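Local coordinates for uncharacterized protein DUF849 (Burkholderia xenovorans LB400, PDB 3E02) that is a zinc-binding member of the beta-keto acid cleavage family and probably cleaves 3-keto-5-aminohexanoate or a related beta-keto acid, at residues Ala104-Glu108 / Lys304-Ser310. Residues are numbered along the deposited sequence; the frame is centred on the assembly and turned at random.
Sequences AARPE and KGANETS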
loop_
_atom_site.group_PDB
_atom_site.type_symbol
_atom_site.label_atom_id
_atom_site.label_comp_id
_atom_site.label_asym_id
_atom_site.label_seq_id
_atom_site.Cartn_x
_atom_site.Cartn_y
_atom_site.Cartn_z
ATOM N N ALA A 104 -41.082 9.501 0.500
ATOM C CA ALA A 104 -42.263 9.523 1.376
ATOM C C ALA A 104 -41.895 9.809 2.840
ATOM O O ALA A 104 -42.510 10.656 3.491
ATOM C CB ALA A 104 -43.041 8.204 1.285
ATOM N N ALA A 105 -40.877 9.115 3.335
ATOM C CA ALA A 105 -40.454 9.207 4.740
ATOM C C ALA A 105 -39.676 10.459 5.159
ATOM O O ALA A 105 -39.692 10.810 6.340
ATOM C CB ALA A 105 -39.626 7.995 5.085
ATOM N N ARG A 106 -38.959 11.077 4.220
ATOM C CA ARG A 106 -38.081 12.226 4.499
ATOM C C ARG A 106 -37.196 11.904 5.726
ATOM O O ARG A 106 -37.241 12.606 6.733
ATOM C CB ARG A 106 -38.897 13.517 4.633
ATOM C CG ARG A 106 -39.568 13.931 3.307
ATOM C CD ARG A 106 -40.519 15.105 3.462
ATOM N NE ARG A 106 -39.852 16.356 3.834
ATOM C CZ ARG A 106 -39.461 17.328 2.997
ATOM N NH1 ARG A 106 -39.616 17.238 1.668
ATOM N NH2 ARG A 106 -38.866 18.412 3.505
ATOM N N PRO A 107 -36.369 10.835 5.614
ATOM C CA PRO A 107 -35.567 10.387 6.743
ATOM C C PRO A 107 -34.350 11.268 7.005
ATOM O O PRO A 107 -33.952 12.061 6.157
ATOM C CB PRO A 107 -35.113 8.993 6.300
ATOM C CG PRO A 107 -34.940 9.145 4.838
ATOM C CD PRO A 107 -36.072 10.032 4.411
ATOM N N GLU A 108 -33.769 11.098 8.190
ATOM C CA GLU A 108 -32.528 11.781 8.543
ATOM C C GLU A 108 -31.364 11.282 7.687
ATOM O O GLU A 108 -30.448 12.060 7.366
ATOM C CB GLU A 108 -32.159 11.541 10.001
ATOM C CG GLU A 108 -33.099 12.154 10.995
ATOM C CD GLU A 108 -32.553 12.003 12.379
ATOM O OE1 GLU A 108 -31.792 12.894 12.805
ATOM O OE2 GLU A 108 -32.886 10.993 13.016
ATOM N N LYS A 304 -30.666 16.204 10.438
ATOM C CA LYS A 304 -31.708 17.208 10.689
ATOM C C LYS A 304 -32.495 17.031 12.004
ATOM O O LYS A 304 -33.198 17.952 12.407
ATOM C CB LYS A 304 -32.684 17.296 9.502
ATOM C CG LYS A 304 -33.542 16.052 9.233
ATOM C CD LYS A 304 -34.511 16.287 8.090
ATOM C CE LYS A 304 -35.329 15.041 7.812
ATOM N NZ LYS A 304 -36.334 15.256 6.728
ATOM N N GLY A 305 -32.395 15.863 12.634
ATOM C CA GLY A 305 -33.077 15.550 13.885
ATOM C C GLY A 305 -34.245 14.615 13.675
ATOM O O GLY A 305 -34.893 14.640 12.624
ATOM N N ALA A 306 -34.517 13.799 14.693
ATOM C CA ALA A 306 -35.607 12.798 14.672
ATOM C C ALA A 306 -37.015 13.386 14.452
ATOM O O ALA A 306 -37.863 12.743 13.827
ATOM C CB ALA A 306 -35.578 11.961 15.968
ATOM N N ASN A 307 -37.228 14.599 14.950
ATOM C CA ASN A 307 -38.514 15.307 14.839
ATOM C C ASN A 307 -38.805 15.924 13.462
ATOM O O ASN A 307 -39.917 16.412 13.232
ATOM C CB ASN A 307 -38.639 16.398 15.928
ATOM C CG ASN A 307 -37.587 17.511 15.799
ATOM O OD1 ASN A 307 -36.462 17.281 15.340
ATOM N ND2 ASN A 307 -37.950 18.715 16.234
ATOM N N GLU A 308 -37.820 15.923 12.554
ATOM C CA GLU A 308 -37.969 16.507 11.207
ATOM C C GLU A 308 -38.262 15.495 10.085
ATOM O O GLU A 308 -38.202 15.854 8.907
ATOM C CB GLU A 308 -36.733 17.352 10.881
ATOM C CG GLU A 308 -36.478 18.493 11.875
ATOM C CD GLU A 308 -37.635 19.488 11.965
ATOM O OE1 GLU A 308 -38.272 19.776 10.922
ATOM O OE2 GLU A 308 -37.909 19.983 13.082
ATOM N N THR A 309 -38.593 14.250 10.440
ATOM C CA THR A 309 -38.948 13.220 9.455
ATOM C C THR A 309 -40.458 13.238 9.237
ATOM O O THR A 309 -41.175 13.855 10.020
ATOM C CB THR A 309 -38.502 11.809 9.897
ATOM O OG1 THR A 309 -39.312 11.341 10.987
ATOM C CG2 THR A 309 -37.025 11.793 10.293
ATOM N N SER A 310 -40.931 12.556 8.192
ATOM C CA SER A 310 -42.374 12.457 7.883
ATOM C C SER A 310 -43.016 11.143 8.363
ATOM O O SER A 310 -43.858 10.566 7.674
ATOM C CB SER A 310 -42.620 12.703 6.394
ATOM O OG SER A 310 -42.305 14.047 6.095
HETATM O O HOH W 1 -37.469 17.780 6.500
HETATM O O HOH W 2 -40.164 15.970 7.041
HETATM O O HOH W 3 -35.316 13.975 4.498
HETATM O O HOH W 4 -30.662 14.639 8.080
#
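Glu108 and Lys304 lie side by side where the C-terminal tail of this TIM-barrel chain crosses the turn that leads from helix 95-105 into barrel strand 109-113. Glu108 has the most surface buried here, and its extended chain lays the carboxylate against the peptide between Gly305 and Ala306, with CD 3.4 Å from Gly305 C. OE1 is bonded chiefly by Thr303 OG1, and only weakly by Gly305 N, while OE2 forms a salt bridge with Arg298, so this largely buried acid has partners at both oxygens. Gly305 suits its place because its backbone angles would jam a CB against the preceding carbonyl oxygen.

Lys304 bridges the two segments. Extended from CB to NZ (chi2 to chi4 all near 180°), it lets NZ donate to Arg106 O at 2.8 Å, from 52° above the carbonyl plane, and to Glu308 O at 2.9 Å. Ser165 O and two waters, one also bound to Pro107 O, surround the same ammonium; its three N-H groups are shared among five oxygens, which would be expected to stabilise the charge. Arg106 takes positive phi as the chain leaves the helix, and Thr309 CA lies 3.3 Å from Arg106 O in a CA-H...O contact.

Ser310 N donates to Ala105 O at 2.8 Å, using a carbonyl from the last turn of the helix. In Arg106, chi1 (-66°) and an extended chi2 bring CD to 3.4 Å from Ser310 OG; the bend at chi3 then turns NE toward a water that also joins Ser310 OG and Glu308 O.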